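Local coordinates for protein endo-arabinase (Bacteroides thetaiotaomicron, PDB 5C0P) that probably hydrolyses O-glycosidic linkages in L-arabinan, as a metal-binding glycoside hydrolase of family 43, at residues Phe74-Phe80 with Thr97-Val103; Asn202-Phe208 with Met219-Phe224. All blocks are in the same frame, centred on the assembly; numbering follows the deposited sequence.

Overall arrangement
Both interactions are first-to-second strand pairings of antiparallel beta hairpins in a GH43 domain built as a five-bladed beta-propeller, and each carries a beta bulge. The centre of interaction 1 is about 18 Å from the centre of the chain, that of interaction 2 about 9 Å; the two centres are 22 Å apart and the nearest atoms about 9 Å, so they do not touch. They converge on the central pocket, interaction 1 through its T97 end and interaction 2 through D205 and A206. The T97 and D205 side chains come within about 5 Å and 4 Å of that of D136, predicted to tune the catalytic acid. A magnesium ion held by D84 and H261 lies about 8 Å from the T97 side chain and about 6 Å from that of A206.

Interaction 1. Residues Phe74-Phe80 with Thr97-Val103; sequences FWGQQDF and TFSNAGV
F74, F80 and F98 form an aromatic cluster with F98 in the middle: the edge of F74 meets one of its faces (centroids 4.8 Å apart, planes at 81°), while its own edge, led by CE1, stands over the centre of the F80 ring. W75 adds an off-centre CH-pi contact, F98 CB lying toward the rim of its six-membered ring, 4.2 Å from the centroid, and W75 CZ3 reaches V103 CG1.

Hydrogen bonds of the main chain come next: Q78 and S99 exchange N-H and C=O in both directions, and Q77 N goes to the N100 side chain, OD1, at 3.0 Å.

Among the side chains, S99 OG, turned between its backbone N and carbonyl carbon (chi1 65°), donates to D79 OD2 at 2.7 Å from above the carboxylate plane; R105 forms a salt bridge with the same oxygen, which probably helps keep D79 ionised. Q77 NE2 folds back onto F74 O at 2.9 Å, and a water joins Q78 OE1 to A101 N.

Q77 and Q78 together face S99, a classic beta bulge where strand 78-88 enters its hairpin with strand 91-100 in a propeller blade.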
ATOM      1  N   PHE A  74     -16.520  -9.276 -12.822  1.00 17.38           N
ATOM      2  CA  PHE A  74     -15.880  -8.535 -11.738  1.00 13.34           C
ATOM      3  C   PHE A  74     -16.225  -7.057 -11.846  1.00 13.63           C
ATOM      4  O   PHE A  74     -16.248  -6.491 -12.942  1.00 14.66           O
ATOM      5  CB  PHE A  74     -14.373  -8.709 -11.788  1.00 12.12           C
ATOM      6  CG  PHE A  74     -13.648  -8.087 -10.628  1.00 14.78           C
ATOM      7  CD1 PHE A  74     -13.898  -8.497  -9.321  1.00 14.72           C
ATOM      8  CD2 PHE A  74     -12.697  -7.106 -10.847  1.00 15.16           C
ATOM      9  CE1 PHE A  74     -13.205  -7.925  -8.245  1.00 14.96           C
ATOM     10  CE2 PHE A  74     -12.005  -6.528  -9.784  1.00 13.37           C
ATOM     11  CZ  PHE A  74     -12.261  -6.942  -8.477  1.00 15.00           C
ATOM     12  N   TRP A  75     -16.486  -6.425 -10.704  1.00 12.67           N
ATOM     13  CA  TRP A  75     -16.983  -5.061 -10.696  1.00 12.30           C
ATOM     14  C   TRP A  75     -16.012  -4.049 -11.276  1.00 14.27           C
ATOM     15  O   TRP A  75     -16.438  -3.036 -11.829  1.00 18.98           O
ATOM     16  CB  TRP A  75     -17.332  -4.634  -9.267  1.00 13.57           C
ATOM     17  CG  TRP A  75     -16.132  -4.315  -8.406  1.00 11.83           C
ATOM     18  CD1 TRP A  75     -15.441  -5.183  -7.609  1.00 11.91           C
ATOM     19  CD2 TRP A  75     -15.509  -3.032  -8.234  1.00 11.62           C
ATOM     20  NE1 TRP A  75     -14.412  -4.529  -6.973  1.00 13.56           N
ATOM     21  CE2 TRP A  75     -14.435  -3.208  -7.332  1.00 11.50           C
ATOM     22  CE3 TRP A  75     -15.748  -1.757  -8.760  1.00 11.21           C
ATOM     23  CZ2 TRP A  75     -13.603  -2.147  -6.939  1.00 11.36           C
ATOM     24  CZ3 TRP A  75     -14.916  -0.705  -8.372  1.00 14.84           C
ATOM     25  CH2 TRP A  75     -13.862  -0.906  -7.471  1.00 10.41           C
ATOM     26  N   GLY A  76     -14.717  -4.306 -11.121  1.00 14.74           N
ATOM     27  CA  GLY A  76     -13.710  -3.312 -11.458  1.00 16.94           C
ATOM     28  C   GLY A  76     -12.824  -3.752 -12.605  1.00 12.97           C
ATOM     29  O   GLY A  76     -11.817  -4.419 -12.401  1.00 15.38           O
ATOM     30  N   GLN A  77     -13.189  -3.356 -13.815  1.00 14.04           N
ATOM     31  CA  GLN A  77     -12.452  -3.811 -14.985  1.00 13.71           C
ATOM     32  C   GLN A  77     -11.266  -2.920 -15.332  1.00 14.17           C
ATOM     33  O   GLN A  77     -10.465  -3.270 -16.198  1.00 14.72           O
ATOM     34  CB  GLN A  77     -13.380  -3.957 -16.186  1.00 16.91           C
ATOM     35  CG  GLN A  77     -14.492  -4.993 -15.991  1.00 18.02           C
ATOM     36  CD  GLN A  77     -13.970  -6.422 -15.987  1.00 19.33           C
ATOM     37  OE1 GLN A  77     -13.067  -6.769 -16.751  1.00 20.24           O
ATOM     38  NE2 GLN A  77     -14.538  -7.262 -15.123  1.00 16.63           N
ATOM     39  N   GLN A  78     -11.140  -1.779 -14.656  1.00 11.98           N
ATOM     40  CA  GLN A  78     -10.062  -0.831 -14.958  1.00 11.33           C
ATOM     41  C   GLN A  78      -9.091  -0.665 -13.806  1.00 11.97           C
ATOM     42  O   GLN A  78      -9.411  -1.006 -12.658  1.00 11.02           O
ATOM     43  CB  GLN A  78     -10.641   0.542 -15.345  1.00 11.61           C
ATOM     44  CG  GLN A  78     -11.448   0.511 -16.631  1.00 12.58           C
ATOM     45  CD  GLN A  78     -12.064   1.848 -16.988  1.00 16.84           C
ATOM     46  OE1 GLN A  78     -13.265   1.940 -17.235  1.00 22.91           O
ATOM     47  NE2 GLN A  78     -11.244   2.886 -17.040  1.00 15.56           N
ATOM     48  N   ASP A  79      -7.900  -0.165 -14.146  1.00 12.04           N
ATOM     49  CA  ASP A  79      -6.843   0.248 -13.211  1.00  9.65           C
ATOM     50  C   ASP A  79      -5.917  -0.877 -12.724  1.00 11.09           C
ATOM     51  O   ASP A  79      -4.787  -0.958 -13.186  1.00 11.33           O
ATOM     52  CB  ASP A  79      -7.377   1.091 -12.033  1.00 10.97           C
ATOM     53  CG  ASP A  79      -8.178   2.308 -12.484  1.00 16.08           C
ATOM     54  OD1 ASP A  79      -7.927   2.824 -13.592  1.00 19.33           O
ATOM     55  OD2 ASP A  79      -9.055   2.744 -11.717  1.00 20.85           O
ATOM     56  N   PHE A  80      -6.379  -1.717 -11.796  1.00  9.87           N
ATOM     57  CA  PHE A  80      -5.537  -2.771 -11.195  1.00  9.86           C
ATOM     58  C   PHE A  80      -4.318  -2.169 -10.487  1.00 10.71           C
ATOM     59  O   PHE A  80      -3.215  -2.707 -10.560  1.00 11.35           O
ATOM     60  CB  PHE A  80      -5.062  -3.799 -12.244  1.00  9.54           C
ATOM     61  CG  PHE A  80      -6.136  -4.755 -12.709  1.00 10.17           C
ATOM     62  CD1 PHE A  80      -6.020  -6.116 -12.460  1.00 11.17           C
ATOM     63  CD2 PHE A  80      -7.256  -4.293 -13.389  1.00 11.60           C
ATOM     64  CE1 PHE A  80      -7.005  -7.003 -12.878  1.00 11.67           C
ATOM     65  CE2 PHE A  80      -8.253  -5.176 -13.816  1.00 14.04           C
ATOM     66  CZ  PHE A  80      -8.117  -6.536 -13.554  1.00 13.08           C
ATOM     67  N   THR A  97      -6.703  -1.701  -6.298  1.00  8.51           N
ATOM     68  CA  THR A  97      -7.617  -0.614  -6.618  1.00  9.69           C
ATOM     69  C   THR A  97      -8.110  -0.712  -8.062  1.00  9.27           C
ATOM     70  O   THR A  97      -7.336  -0.932  -8.998  1.00 11.24           O
ATOM     71  CB  THR A  97      -6.947   0.742  -6.330  1.00 10.48           C
ATOM     72  OG1 THR A  97      -6.692   0.843  -4.916  1.00 10.59           O
ATOM     73  CG2 THR A  97      -7.831   1.893  -6.774  1.00 11.61           C
ATOM     74  N   PHE A  98      -9.425  -0.558  -8.236  1.00  9.42           N
ATOM     75  CA  PHE A  98     -10.055  -0.705  -9.538  1.00 11.44           C
ATOM     76  C   PHE A  98     -11.060   0.414  -9.744  1.00 13.24           C
ATOM     77  O   PHE A  98     -11.419   1.112  -8.803  1.00 11.55           O
ATOM     78  CB  PHE A  98     -10.838  -2.030  -9.622  1.00 10.29           C
ATOM     79  CG  PHE A  98     -10.026  -3.261  -9.302  1.00  9.48           C
ATOM     80  CD1 PHE A  98      -9.305  -3.923 -10.295  1.00 10.30           C
ATOM     81  CD2 PHE A  98     -10.033  -3.790  -8.015  1.00  9.59           C
ATOM     82  CE1 PHE A  98      -8.570  -5.077  -9.994  1.00  9.97           C
ATOM     83  CE2 PHE A  98      -9.308  -4.944  -7.704  1.00  8.56           C
ATOM     84  CZ  PHE A  98      -8.576  -5.590  -8.700  1.00  8.42           C
ATOM     85  N   SER A  99     -11.536   0.562 -10.974  1.00 12.22           N
ATOM     86  CA  SER A  99     -12.690   1.398 -11.253  1.00 13.86           C
ATOM     87  C   SER A  99     -13.447   0.783 -12.424  1.00 13.25           C
ATOM     88  O   SER A  99     -13.001  -0.201 -13.015  1.00 13.57           O
ATOM     89  CB  SER A  99     -12.281   2.835 -11.579  1.00 16.30           C
ATOM     90  OG  SER A  99     -11.531   2.907 -12.779  1.00 19.12           O
ATOM     91  N   ASN A 100     -14.597   1.354 -12.758  1.00 14.47           N
ATOM     92  CA  ASN A 100     -15.365   0.878 -13.894  1.00 15.46           C
ATOM     93  C   ASN A 100     -16.219   2.023 -14.382  1.00 16.73           C
ATOM     94  O   ASN A 100     -16.414   3.001 -13.659  1.00 17.43           O
ATOM     95  CB  ASN A 100     -16.260  -0.292 -13.471  1.00 19.46           C
ATOM     96  CG  ASN A 100     -16.501  -1.289 -14.588  1.00 22.53           C
ATOM     97  OD1 ASN A 100     -15.593  -2.011 -14.992  1.00 25.12           O
ATOM     98  ND2 ASN A 100     -17.733  -1.346 -15.079  1.00 25.86           N
ATOM     99  N   ALA A 101     -16.732   1.914 -15.601  1.00 18.18           N
ATOM    100  CA  ALA A 101     -17.721   2.875 -16.055  1.00 23.56           C
ATOM    101  C   ALA A 101     -18.889   2.840 -15.073  1.00 25.37           C
ATOM    102  O   ALA A 101     -19.405   1.765 -14.754  1.00 30.28           O
ATOM    103  CB  ALA A 101     -18.186   2.540 -17.456  1.00 25.88           C
ATOM    104  N   GLY A 102     -19.262   4.004 -14.554  1.00 25.65           N
ATOM    105  CA  GLY A 102     -20.391   4.103 -13.645  1.00 28.09           C
ATOM    106  C   GLY A 102     -20.151   3.682 -12.202  1.00 27.67           C
ATOM    107  O   GLY A 102     -21.102   3.616 -11.418  1.00 26.82           O
ATOM    108  N   VAL A 103     -18.902   3.376 -11.846  1.00 21.78           N
ATOM    109  CA  VAL A 103     -18.557   3.071 -10.459  1.00 21.64           C
ATOM    110  C   VAL A 103     -17.298   3.833 -10.066  1.00 23.80           C
ATOM    111  O   VAL A 103     -16.284   3.773 -10.769  1.00 23.93           O
ATOM    112  CB  VAL A 103     -18.274   1.571 -10.243  1.00 22.41           C
ATOM    113  CG1 VAL A 103     -18.276   1.249  -8.759  1.00 23.82           C
ATOM    114  CG2 VAL A 103     -19.296   0.714 -10.975  1.00 32.63           C
TER
HETATM  115  O   HOH W   1     -15.328  -0.211 -17.234  1.00 24.95           O

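Interaction 2. Residues Asn202-Phe208 with Met219-Phe224; sequences NVTDAPF and MLWSSF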
ATOM      1  N   ASN A 202      -3.157  18.519  -3.133  1.00 12.58           N
ATOM      2  CA  ASN A 202      -2.128  17.724  -2.471  1.00 10.24           C
ATOM      3  C   ASN A 202      -2.471  16.244  -2.471  1.00  9.98           C
ATOM      4  O   ASN A 202      -3.542  15.844  -2.005  1.00 12.52           O
ATOM      5  CB  ASN A 202      -1.945  18.196  -1.028  1.00 10.72           C
ATOM      6  CG  ASN A 202      -1.666  19.676  -0.940  1.00 11.56           C
ATOM      7  OD1 ASN A 202      -0.745  20.178  -1.584  1.00 14.00           O
ATOM      8  ND2 ASN A 202      -2.475  20.393  -0.158  1.00 13.65           N
ATOM      9  N   VAL A 203      -1.555  15.435  -2.993  1.00 10.78           N
ATOM     10  CA  VAL A 203      -1.757  13.999  -3.131  1.00 10.88           C
ATOM     11  C   VAL A 203      -1.647  13.273  -1.789  1.00 11.78           C
ATOM     12  O   VAL A 203      -0.785  13.606  -0.968  1.00 10.10           O
ATOM     13  CB  VAL A 203      -0.692  13.433  -4.085  1.00 11.30           C
ATOM     14  CG1 VAL A 203      -0.681  11.889  -4.083  1.00 12.47           C
ATOM     15  CG2 VAL A 203      -0.890  13.985  -5.489  1.00 11.82           C
ATOM     16  N   THR A 204      -2.528  12.294  -1.566  1.00 10.98           N
ATOM     17  CA  THR A 204      -2.297  11.255  -0.562  1.00  9.48           C
ATOM     18  C   THR A 204      -2.216   9.901  -1.257  1.00 11.85           C
ATOM     19  O   THR A 204      -3.144   9.509  -1.979  1.00 13.07           O
ATOM     20  CB  THR A 204      -3.386  11.178   0.517  1.00 13.54           C
ATOM     21  OG1 THR A 204      -4.676  11.144  -0.100  1.00 12.92           O
ATOM     22  CG2 THR A 204      -3.309  12.364   1.468  1.00 10.52           C
ATOM     23  N   ASP A 205      -1.102   9.205  -1.034  1.00 10.87           N
ATOM     24  CA  ASP A 205      -0.879   7.854  -1.546  1.00 10.59           C
ATOM     25  C   ASP A 205      -0.421   6.938  -0.415  1.00  9.86           C
ATOM     26  O   ASP A 205       0.234   7.373   0.534  1.00 10.55           O
ATOM     27  CB  ASP A 205       0.246   7.840  -2.605  1.00  9.90           C
ATOM     28  CG  ASP A 205      -0.207   8.245  -4.008  1.00 14.24           C
ATOM     29  OD1 ASP A 205      -1.420   8.354  -4.287  1.00 14.74           O
ATOM     30  OD2 ASP A 205       0.687   8.416  -4.870  1.00 13.74           O
ATOM     31  N   ALA A 206      -0.763   5.658  -0.531  1.00  8.50           N
ATOM     32  CA  ALA A 206      -0.008   4.580   0.121  1.00  8.92           C
ATOM     33  C   ALA A 206       0.079   4.510   1.652  1.00  9.04           C
ATOM     34  O   ALA A 206       1.126   4.157   2.177  1.00 12.51           O
ATOM     35  CB  ALA A 206       1.412   4.562  -0.459  1.00 11.51           C
ATOM     36  N   PRO A 207      -1.012   4.802   2.378  1.00  8.48           N
ATOM     37  CA  PRO A 207      -0.881   4.688   3.836  1.00  8.76           C
ATOM     38  C   PRO A 207      -0.516   3.274   4.306  1.00 10.73           C
ATOM     39  O   PRO A 207      -1.072   2.283   3.833  1.00 10.89           O
ATOM     40  CB  PRO A 207      -2.282   5.055   4.338  1.00  9.91           C
ATOM     41  CG  PRO A 207      -3.190   4.731   3.176  1.00 10.36           C
ATOM     42  CD  PRO A 207      -2.396   5.074   1.960  1.00 11.91           C
ATOM     43  N   PHE A 208       0.415   3.201   5.252  1.00  9.71           N
ATOM     44  CA  PHE A 208       0.841   1.937   5.819  1.00  9.46           C
ATOM     45  C   PHE A 208       1.300   2.176   7.247  1.00  9.66           C
ATOM     46  O   PHE A 208       2.147   3.032   7.485  1.00 11.59           O
ATOM     47  CB  PHE A 208       1.983   1.342   4.995  1.00 12.32           C
ATOM     48  CG  PHE A 208       2.335  -0.066   5.406  1.00 14.15           C
ATOM     49  CD1 PHE A 208       1.631  -1.149   4.895  1.00 14.60           C
ATOM     50  CD2 PHE A 208       3.340  -0.296   6.323  1.00 15.64           C
ATOM     51  CE1 PHE A 208       1.939  -2.447   5.286  1.00 15.45           C
ATOM     52  CE2 PHE A 208       3.654  -1.586   6.730  1.00 14.37           C
ATOM     53  CZ  PHE A 208       2.961  -2.663   6.205  1.00 16.57           C
HETATM   54  N   MSE A 219       3.089   5.876  10.684  1.00 11.11           N
HETATM   55  CA  MSE A 219       2.487   5.710   9.367  1.00 12.13           C
HETATM   56  C   MSE A 219       3.418   6.244   8.311  1.00 10.29           C
HETATM   57  O   MSE A 219       3.951   7.349   8.428  1.00 12.37           O
HETATM   58  CB  MSE A 219       1.127   6.391   9.227  1.00 13.07           C
HETATM   59  CG  MSE A 219       0.479   6.083   7.859  1.00 15.78           C
HETATM   60 SE   MSE A 219      -1.075   7.120   7.574  0.58 18.83          SE
HETATM   61  CE  MSE A 219      -2.219   6.121   8.781  1.00 18.92           C
ATOM     62  N   LEU A 220       3.640   5.434   7.287  1.00  7.99           N
ATOM     63  CA  LEU A 220       4.287   5.914   6.077  1.00  9.63           C
ATOM     64  C   LEU A 220       3.210   6.238   5.056  1.00  8.54           C
ATOM     65  O   LEU A 220       2.148   5.600   5.017  1.00 10.50           O
ATOM     66  CB  LEU A 220       5.229   4.855   5.509  1.00 10.37           C
ATOM     67  CG  LEU A 220       6.368   4.432   6.436  1.00 11.58           C
ATOM     68  CD1 LEU A 220       7.199   3.355   5.747  1.00 15.53           C
ATOM     69  CD2 LEU A 220       7.237   5.618   6.817  1.00 13.59           C
ATOM     70  N   TRP A 221       3.475   7.242   4.233  1.00  8.10           N
ATOM     71  CA  TRP A 221       2.578   7.591   3.143  1.00  8.67           C
ATOM     72  C   TRP A 221       3.344   8.440   2.148  1.00 10.16           C
ATOM     73  O   TRP A 221       4.448   8.895   2.444  1.00 10.00           O
ATOM     74  CB  TRP A 221       1.330   8.319   3.668  1.00  9.08           C
ATOM     75  CG  TRP A 221       1.596   9.635   4.342  1.00  9.24           C
ATOM     76  CD1 TRP A 221       2.144   9.838   5.574  1.00 12.63           C
ATOM     77  CD2 TRP A 221       1.284  10.929   3.820  1.00  8.26           C
ATOM     78  NE1 TRP A 221       2.210  11.190   5.846  1.00 12.30           N
ATOM     79  CE2 TRP A 221       1.685  11.877   4.783  1.00  9.71           C
ATOM     80  CE3 TRP A 221       0.708  11.374   2.627  1.00  9.85           C
ATOM     81  CZ2 TRP A 221       1.528  13.256   4.581  1.00 12.04           C
ATOM     82  CZ3 TRP A 221       0.555  12.738   2.427  1.00 10.62           C
ATOM     83  CH2 TRP A 221       0.958  13.662   3.402  1.00 11.97           C
ATOM     84  N   SER A 222       2.771   8.652   0.967  1.00  8.85           N
ATOM     85  CA  SER A 222       3.477   9.400  -0.070  1.00  8.66           C
ATOM     86  C   SER A 222       2.718  10.596  -0.618  1.00  7.65           C
ATOM     87  O   SER A 222       1.484  10.604  -0.687  1.00  9.45           O
ATOM     88  CB  SER A 222       3.867   8.483  -1.226  1.00 10.88           C
ATOM     89  OG  SER A 222       4.960   7.660  -0.859  1.00 11.71           O
ATOM     90  N   SER A 223       3.495  11.597  -1.024  1.00  8.87           N
ATOM     91  CA  SER A 223       2.999  12.790  -1.692  1.00  9.85           C
ATOM     92  C   SER A 223       4.161  13.425  -2.436  1.00 11.37           C
ATOM     93  O   SER A 223       5.224  12.824  -2.558  1.00 11.82           O
ATOM     94  CB  SER A 223       2.392  13.768  -0.677  1.00 11.38           C
ATOM     95  OG  SER A 223       1.577  14.723  -1.325  1.00 11.57           O
ATOM     96  N   PHE A 224       3.965  14.640  -2.934  1.00 10.70           N
ATOM     97  CA  PHE A 224       5.030  15.360  -3.629  1.00 10.74           C
ATOM     98  C   PHE A 224       5.599  16.461  -2.746  1.00 14.52           C
ATOM     99  O   PHE A 224       4.862  17.097  -1.996  1.00 14.15           O
ATOM    100  CB  PHE A 224       4.511  15.910  -4.962  1.00 11.53           C
ATOM    101  CG  PHE A 224       4.180  14.834  -5.945  1.00 12.05           C
ATOM    102  CD1 PHE A 224       2.928  14.230  -5.943  1.00 13.98           C
ATOM    103  CD2 PHE A 224       5.147  14.372  -6.827  1.00 13.24           C
ATOM    104  CE1 PHE A 224       2.636  13.207  -6.837  1.00 15.05           C
ATOM    105  CE2 PHE A 224       4.861  13.355  -7.725  1.00 15.85           C
ATOM    106  CZ  PHE A 224       3.604  12.772  -7.726  1.00 15.08           C
TER
HETATM  107  O   HOH W   2       1.116  16.744  -3.254  1.00 13.06           O
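The hairpin of strands 205-211 and 217-224 belongs to a blade of the propeller, and its first strand borders the central pocket. Two antiparallel hydrogen-bonded pairs join the strands: D205 with S222, and F208 with L220. S222 N to D205 O is nearly straight, 171° at the hydrogen, though it arrives from above the carbonyl plane; D205 N and F208 N meet their acceptors S222 O and L220 O in the carbonyl plane. Between the pairs the register slips by one residue, a beta bulge, and A206 O ends up 3.3 Å from L220 O, two acceptors that cannot bond. P207, which has no N-H, offers its CA hydrogen to L220 O at 3.4 Å. Near the F208-L220 pair, P207 CB touches the selenium of M219, a selenomethionine, at 4.0 Å.

Ahead of strand 205-211, where V203 is still loop, the bond across the pair is made by the S223 side chain. Its OG, anti to the backbone N (chi1 -163°), swings across to V203 O and donates at 2.6 Å; a water that donates to OG accepts from V203 N, so V203 is tied at both its N-H and its C=O. Beside this link, V203 CG2 lies at the edge of the F224 ring, 3.9 Å from CD1, and T204 CG2 meets W221 CZ3.

Outside the hairpin, D205 OD2 bonds to Y231 OH and weakly to a Tris molecule, probably from the crystallisation liquor; A206 N donates to D136 OD2, and S222 OG is bonded to H261 N and A232 O. A bulged strand pair thus brings D205 and A206 to the pocket wall, beside the magnesium ligand H261, at the propeller centre where GH43 enzymes have their active site.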